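Local structure of designed CISK-PX domain (Synthetic construct, 4OXW) at residues E16-I30 and W39-L51. The protein probably binds phosphoinositides at membranes, as natural PX domains do, being a computationally designed version of the CISK PX domain. Sequence-based numbering, arbitrary orientation.
Sequences EKEGEGKSKHVMYKI and WAVYRRYSDFYWL. With SO4 (sulfate ion), chain B; SO4 (sulfate ion), chain C.
The RRY motif of PX domains, Arg43-Arg44-Tyr45 here, sits where the third strand of an antiparallel meander enters its helix, and Arg44 meets His25 and Met27 of the middle strand beside an anion site. Two hydrogen-bonded pairs, Tyr28 with Arg43 and Ile30 with Val41, zip up the hairpin; Ile30 N reaches Val41 O at 2.8 Å. The face carrying Tyr28, Ile30, Val41 and Arg43 turns toward the helices: Ile30 presses CD1 against Phe48 CZ at 3.7 Å, joining sheet to helix, while helix 78-96 covers Tyr28 and helix 105-112 covers Ile30. On the other face the extended Lys29 chain runs alongside the Tyr42 ring, Lys29 CG to Tyr42 CE1 3.7 Å.

Arg44 carries the polar end. Arg44 CG lies 3.8 Å from Met27 CE where the two chains cross. Beyond it the arginine turns about its CG-CD bond (chi3 60°) instead of staying extended, which brings the guanidinium edge within bonding range of two sulfates, probably from the crystallisation liquor. Arg44 NH2 is shared, giving one straight bond to O2 of the chain B sulfate (2.7 Å, 164°) and another to O1 of the chain C sulfate (3.1 Å, 177°). Ser46 OG lies over the centre of one guanidinium face. The chain B sulfate also takes Ser46 N on O3 at 2.8 Å and a weak bond from His25 ND1; a water links its O1 to Val26 O and Tyr45 N. Asp47 OD2 accepts Arg44 N at 2.9 Å, tying the residue before the helix to its first turn. With a leucine in place of Arg44 the guanidinium donors are gone, and both sulfates would probably be held less firmly. Guanidinium and helix-start N-H thus converge on one anion, consistent with the site that receives the 3-phosphate of phosphoinositides in natural PX domains.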
loop_
_atom_site.group_PDB
_atom_site.type_symbol
_atom_site.label_atom_id
_atom_site.label_comp_id
_atom_site.label_asym_id
_atom_site.label_seq_id
_atom_site.Cartn_x
_atom_site.Cartn_y
_atom_site.Cartn_z
ATOM N N GLU A 16 0.409 -5.941 -10.200
ATOM C CA GLU A 16 0.878 -5.967 -11.579
ATOM C C GLU A 16 2.389 -6.074 -11.549
ATOM O O GLU A 16 3.049 -5.497 -10.682
ATOM C CB GLU A 16 0.490 -4.674 -12.288
ATOM C CG GLU A 16 -1.012 -4.540 -12.465
ATOM C CD GLU A 16 -1.448 -3.238 -13.087
ATOM O OE1 GLU A 16 -0.574 -2.478 -13.563
ATOM O OE2 GLU A 16 -2.678 -2.993 -13.094
ATOM N N LYS A 17 2.960 -6.792 -12.504
ATOM C CA LYS A 17 4.419 -6.888 -12.582
ATOM C C LYS A 17 4.913 -6.050 -13.724
ATOM O O LYS A 17 4.488 -6.241 -14.853
ATOM C CB LYS A 17 4.863 -8.329 -12.759
ATOM C CG LYS A 17 4.104 -9.306 -11.878
ATOM C CD LYS A 17 4.893 -10.589 -11.650
ATOM C CE LYS A 17 4.014 -11.696 -11.088
ATOM N NZ LYS A 17 4.784 -12.877 -10.599
ATOM N N GLU A 18 5.802 -5.115 -13.418
ATOM C CA GLU A 18 6.260 -4.129 -14.379
ATOM C C GLU A 18 7.766 -4.243 -14.458
ATOM O O GLU A 18 8.413 -4.714 -13.517
ATOM C CB GLU A 18 5.867 -2.711 -13.928
ATOM C CG GLU A 18 4.454 -2.597 -13.358
ATOM C CD GLU A 18 4.107 -1.187 -12.907
ATOM O OE1 GLU A 18 3.077 -1.004 -12.213
ATOM O OE2 GLU A 18 4.868 -0.256 -13.252
ATOM N N GLY A 19 8.321 -3.831 -15.593
ATOM C CA GLY A 19 9.765 -3.726 -15.732
ATOM C C GLY A 19 10.338 -4.390 -16.967
ATOM O O GLY A 19 10.059 -3.980 -18.095
ATOM N N GLU A 20 11.131 -5.432 -16.740
ATOM C CA GLU A 20 12.030 -5.952 -17.761
ATOM C C GLU A 20 11.931 -7.467 -17.937
ATOM O O GLU A 20 11.683 -7.967 -19.038
ATOM C CB GLU A 20 13.471 -5.611 -17.372
ATOM C CG GLU A 20 13.645 -4.291 -16.630
ATOM C CD GLU A 20 15.070 -4.116 -16.158
ATOM O OE1 GLU A 20 15.940 -4.868 -16.672
ATOM O OE2 GLU A 20 15.326 -3.241 -15.285
ATOM N N GLY A 21 12.131 -8.185 -16.837
ATOM C CA GLY A 21 12.323 -9.630 -16.859
ATOM C C GLY A 21 13.441 -9.948 -15.890
ATOM O O GLY A 21 13.440 -10.995 -15.232
ATOM N N LYS A 22 14.398 -9.021 -15.812
ATOM C CA LYS A 22 15.507 -9.082 -14.854
ATOM C C LYS A 22 15.213 -8.189 -13.641
ATOM O O LYS A 22 15.732 -8.414 -12.552
ATOM C CB LYS A 22 16.820 -8.646 -15.524
ATOM C CG LYS A 22 17.193 -9.444 -16.769
ATOM C CD LYS A 22 17.770 -10.816 -16.436
ATOM C CE LYS A 22 19.225 -10.728 -16.001
ATOM N NZ LYS A 22 20.097 -10.169 -17.072
ATOM N N SER A 23 14.380 -7.173 -13.842
ATOM C CA SER A 23 13.905 -6.338 -12.750
ATOM C C SER A 23 12.407 -6.550 -12.550
ATOM O O SER A 23 11.635 -5.591 -12.578
ATOM C CB SER A 23 14.170 -4.858 -13.057
ATOM O OG SER A 23 14.014 -4.042 -11.904
ATOM N N LYS A 24 11.984 -7.798 -12.370
ATOM C CA LYS A 24 10.587 -8.040 -12.034
ATOM C C LYS A 24 10.333 -7.318 -10.727
ATOM O O LYS A 24 10.903 -7.696 -9.720
ATOM C CB LYS A 24 10.284 -9.535 -11.866
ATOM C CG LYS A 24 9.944 -10.257 -13.162
ATOM C CD LYS A 24 8.732 -9.638 -13.849
ATOM C CE LYS A 24 8.931 -9.558 -15.356
ATOM N NZ LYS A 24 8.183 -8.425 -15.969
ATOM N N HIS A 25 9.538 -6.248 -10.757
ATOM C CA HIS A 25 9.038 -5.618 -9.524
ATOM C C HIS A 25 7.516 -5.741 -9.555
ATOM O O HIS A 25 6.907 -5.836 -10.634
ATOM C CB HIS A 25 9.470 -4.142 -9.398
ATOM C CG HIS A 25 10.945 -3.967 -9.187
ATOM N ND1 HIS A 25 11.560 -4.203 -7.973
ATOM C CD2 HIS A 25 11.935 -3.606 -10.044
ATOM C CE1 HIS A 25 12.863 -3.990 -8.091
ATOM N NE2 HIS A 25 13.116 -3.634 -9.339
ATOM N N VAL A 26 6.903 -5.753 -8.372
ATOM C CA VAL A 26 5.465 -5.932 -8.263
ATOM C C VAL A 26 4.941 -4.616 -7.685
ATOM O O VAL A 26 5.469 -4.118 -6.697
ATOM C CB VAL A 26 5.120 -7.058 -7.302
ATOM C CG1 VAL A 26 3.632 -7.117 -6.986
ATOM C CG2 VAL A 26 5.583 -8.410 -7.838
ATOM N N MET A 27 3.946 -4.082 -8.355
ATOM C CA MET A 27 3.233 -2.899 -7.904
ATOM C C MET A 27 1.791 -3.237 -7.610
ATOM O O MET A 27 1.192 -4.103 -8.235
ATOM C CB MET A 27 3.310 -1.815 -8.949
ATOM C CG MET A 27 4.733 -1.396 -9.242
ATOM S SD MET A 27 4.907 0.385 -9.154
ATOM C CE MET A 27 6.611 0.492 -9.720
ATOM N N TYR A 28 1.236 -2.551 -6.619
ATOM C CA TYR A 28 -0.121 -2.774 -6.149
ATOM C C TYR A 28 -0.930 -1.582 -6.600
ATOM O O TYR A 28 -0.499 -0.454 -6.408
ATOM C CB TYR A 28 -0.178 -2.948 -4.588
ATOM C CG TYR A 28 0.608 -4.191 -4.179
ATOM C CD1 TYR A 28 0.004 -5.441 -4.152
ATOM C CD2 TYR A 28 1.960 -4.127 -3.930
ATOM C CE1 TYR A 28 0.714 -6.594 -3.876
ATOM C CE2 TYR A 28 2.696 -5.273 -3.635
ATOM C CZ TYR A 28 2.070 -6.533 -3.652
ATOM O OH TYR A 28 2.763 -7.730 -3.377
ATOM N N LYS A 29 -2.055 -1.844 -7.260
ATOM C CA LYS A 29 -2.932 -0.791 -7.733
ATOM C C LYS A 29 -3.908 -0.409 -6.621
ATOM O O LYS A 29 -4.764 -1.204 -6.244
ATOM C CB LYS A 29 -3.693 -1.291 -8.967
ATOM C CG LYS A 29 -4.689 -0.287 -9.473
ATOM C CD LYS A 29 -5.459 -0.801 -10.675
ATOM C CE LYS A 29 -6.293 0.338 -11.262
ATOM N NZ LYS A 29 -7.151 -0.131 -12.403
ATOM N N ILE A 30 -3.749 0.791 -6.062
ATOM C CA ILE A 30 -4.653 1.284 -5.028
ATOM C C ILE A 30 -5.735 2.173 -5.703
ATOM O O ILE A 30 -5.407 3.196 -6.328
ATOM C CB ILE A 30 -3.940 2.098 -3.958
ATOM C CG1 ILE A 30 -2.658 1.378 -3.461
ATOM C CG2 ILE A 30 -4.909 2.434 -2.812
ATOM C CD1 ILE A 30 -1.822 2.217 -2.522
ATOM N N TRP A 39 -9.688 7.514 -8.488
ATOM C CA TRP A 39 -8.436 7.437 -9.239
ATOM C C TRP A 39 -7.650 6.245 -8.676
ATOM O O TRP A 39 -8.090 5.558 -7.762
ATOM C CB TRP A 39 -7.613 8.707 -9.123
ATOM C CG TRP A 39 -7.152 9.035 -7.769
ATOM C CD1 TRP A 39 -5.960 8.663 -7.177
ATOM C CD2 TRP A 39 -7.837 9.841 -6.805
ATOM N NE1 TRP A 39 -5.881 9.182 -5.905
ATOM C CE2 TRP A 39 -7.023 9.894 -5.641
ATOM C CE3 TRP A 39 -9.086 10.486 -6.788
ATOM C CZ2 TRP A 39 -7.394 10.588 -4.501
ATOM C CZ3 TRP A 39 -9.452 11.163 -5.661
ATOM C CH2 TRP A 39 -8.613 11.223 -4.526
ATOM N N ALA A 40 -6.518 5.974 -9.292
ATOM C CA ALA A 40 -5.647 4.885 -8.854
ATOM C C ALA A 40 -4.220 5.384 -8.756
ATOM O O ALA A 40 -3.797 6.246 -9.522
ATOM C CB ALA A 40 -5.719 3.756 -9.861
ATOM N N VAL A 41 -3.461 4.802 -7.835
ATOM C CA VAL A 41 -2.035 5.033 -7.731
ATOM C C VAL A 41 -1.439 3.639 -7.676
ATOM O O VAL A 41 -2.103 2.671 -7.272
ATOM C CB VAL A 41 -1.593 5.858 -6.501
ATOM C CG1 VAL A 41 -2.160 7.293 -6.631
ATOM C CG2 VAL A 41 -2.034 5.215 -5.195
ATOM N N TYR A 42 -0.178 3.558 -8.052
ATOM C CA TYR A 42 0.506 2.290 -8.004
ATOM C C TYR A 42 1.653 2.381 -7.036
ATOM O O TYR A 42 2.468 3.313 -7.141
ATOM C CB TYR A 42 1.044 1.962 -9.414
ATOM C CG TYR A 42 -0.067 1.778 -10.374
ATOM C CD1 TYR A 42 -0.562 0.544 -10.630
ATOM C CD2 TYR A 42 -0.675 2.874 -10.960
ATOM C CE1 TYR A 42 -1.621 0.387 -11.495
ATOM C CE2 TYR A 42 -1.736 2.730 -11.811
ATOM C CZ TYR A 42 -2.198 1.469 -12.082
ATOM O OH TYR A 42 -3.265 1.288 -12.934
ATOM N N ARG A 43 1.803 1.395 -6.156
ATOM C CA ARG A 43 2.825 1.424 -5.116
ATOM C C ARG A 43 3.436 0.073 -4.891
ATOM O O ARG A 43 2.751 -0.950 -4.811
ATOM C CB ARG A 43 2.242 1.923 -3.767
ATOM C CG ARG A 43 1.655 3.320 -3.882
ATOM C CD ARG A 43 2.760 4.396 -3.941
ATOM N NE ARG A 43 2.147 5.724 -4.007
ATOM C CZ ARG A 43 2.156 6.526 -5.041
ATOM N NH1 ARG A 43 2.764 6.188 -6.177
ATOM N NH2 ARG A 43 1.542 7.705 -4.969
ATOM N N ARG A 44 4.733 0.064 -4.705
ATOM C CA ARG A 44 5.459 -1.162 -4.335
ATOM C C ARG A 44 5.412 -1.414 -2.848
ATOM O O ARG A 44 5.173 -0.489 -2.062
ATOM C CB ARG A 44 6.979 -1.014 -4.741
ATOM C CG ARG A 44 7.238 -0.771 -6.187
ATOM C CD ARG A 44 8.684 -0.298 -6.369
ATOM N NE ARG A 44 9.604 -1.318 -5.880
ATOM C CZ ARG A 44 10.844 -1.069 -5.473
ATOM N NH1 ARG A 44 11.328 0.177 -5.506
ATOM N NH2 ARG A 44 11.617 -2.063 -5.055
ATOM N N TYR A 45 5.694 -2.640 -2.425
ATOM C CA TYR A 45 5.766 -2.959 -1.010
ATOM C C TYR A 45 6.729 -2.016 -0.300
ATOM O O TYR A 45 6.462 -1.548 0.809
ATOM C CB TYR A 45 6.241 -4.404 -0.739
ATOM C CG TYR A 45 6.411 -4.694 0.728
ATOM C CD1 TYR A 45 5.324 -5.023 1.537
ATOM C CD2 TYR A 45 7.675 -4.654 1.342
ATOM C CE1 TYR A 45 5.477 -5.283 2.890
ATOM C CE2 TYR A 45 7.815 -4.894 2.681
ATOM C CZ TYR A 45 6.732 -5.190 3.468
ATOM O OH TYR A 45 6.875 -5.452 4.810
ATOM N N SER A 46 7.854 -1.717 -0.939
ATOM C CA SER A 46 8.863 -0.832 -0.306
ATOM C C SER A 46 8.327 0.569 -0.106
ATOM O O SER A 46 8.769 1.264 0.811
ATOM C CB SER A 46 10.151 -0.791 -1.116
ATOM O OG SER A 46 9.942 -0.353 -2.435
ATOM N N ASP A 47 7.394 1.012 -0.960
ATOM C CA ASP A 47 6.716 2.310 -0.717
ATOM C C ASP A 47 5.868 2.263 0.559
ATOM O O ASP A 47 5.892 3.194 1.399
ATOM C CB ASP A 47 5.872 2.746 -1.873
ATOM C CG ASP A 47 6.654 2.891 -3.176
ATOM O OD1 ASP A 47 7.774 3.416 -3.123
ATOM O OD2 ASP A 47 6.056 2.594 -4.222
ATOM N N PHE A 48 5.081 1.216 0.713
ATOM C CA PHE A 48 4.313 0.992 1.925
ATOM C C PHE A 48 5.199 0.900 3.156
ATOM O O PHE A 48 4.869 1.429 4.204
ATOM C CB PHE A 48 3.508 -0.293 1.905
ATOM C CG PHE A 48 2.284 -0.281 1.037
ATOM C CD1 PHE A 48 1.029 -0.022 1.603
ATOM C CD2 PHE A 48 2.340 -0.609 -0.304
ATOM C CE1 PHE A 48 -0.108 -0.077 0.810
ATOM C CE2 PHE A 48 1.195 -0.658 -1.104
ATOM C CZ PHE A 48 -0.039 -0.400 -0.530
ATOM N N TYR A 49 6.357 0.249 3.025
ATOM C CA TYR A 49 7.273 0.076 4.147
ATOM C C TYR A 49 7.859 1.425 4.608
ATOM O O TYR A 49 7.906 1.688 5.807
ATOM C CB TYR A 49 8.389 -0.870 3.724
ATOM C CG TYR A 49 9.326 -1.259 4.845
ATOM C CD1 TYR A 49 9.072 -2.371 5.636
ATOM C CD2 TYR A 49 10.468 -0.532 5.063
ATOM C CE1 TYR A 49 9.924 -2.716 6.667
ATOM C CE2 TYR A 49 11.337 -0.881 6.068
ATOM C CZ TYR A 49 11.060 -1.963 6.860
ATOM O OH TYR A 49 11.959 -2.287 7.852
ATOM N N TRP A 50 8.264 2.257 3.655
ATOM C CA TRP A 50 8.753 3.603 3.952
ATOM C C TRP A 50 7.649 4.441 4.625
ATOM O O TRP A 50 7.918 5.080 5.664
ATOM C CB TRP A 50 9.277 4.302 2.695
ATOM C CG TRP A 50 10.117 5.538 2.995
ATOM C CD1 TRP A 50 11.463 5.583 3.223
ATOM C CD2 TRP A 50 9.646 6.873 3.101
ATOM N NE1 TRP A 50 11.856 6.885 3.478
ATOM C CE2 TRP A 50 10.766 7.699 3.392
ATOM C CE3 TRP A 50 8.392 7.459 2.988
ATOM C CZ2 TRP A 50 10.651 9.063 3.573
ATOM C CZ3 TRP A 50 8.282 8.813 3.144
ATOM C CH2 TRP A 50 9.408 9.606 3.443
ATOM N N LEU A 51 6.431 4.421 4.063
ATOM C CA LEU A 51 5.298 5.147 4.645
ATOM C C LEU A 51 5.120 4.707 6.108
ATOM O O LEU A 51 4.978 5.527 7.031
ATOM C CB LEU A 51 4.019 4.848 3.867
ATOM C CG LEU A 51 2.777 5.400 4.541
ATOM C CD1 LEU A 51 2.797 6.923 4.465
ATOM C CD2 LEU A 51 1.548 4.837 3.864
HETATM S S SO4 B . 9.610 -4.395 -3.456
HETATM O O1 SO4 B . 8.658 -5.550 -3.616
HETATM O O2 SO4 B . 10.340 -4.403 -4.763
HETATM O O3 SO4 B . 9.062 -3.079 -3.060
HETATM O O4 SO4 B . 10.467 -4.751 -2.317
HETATM S S SO4 C . 14.995 -0.150 -3.916
HETATM O O1 SO4 C . 14.542 -1.535 -4.191
HETATM O O2 SO4 C . 16.165 0.188 -4.773
HETATM O O3 SO4 C . 13.914 0.835 -4.220
HETATM O O4 SO4 C . 15.373 -0.025 -2.487
HETATM O O HOH W 1 6.276 -4.850 -4.261
#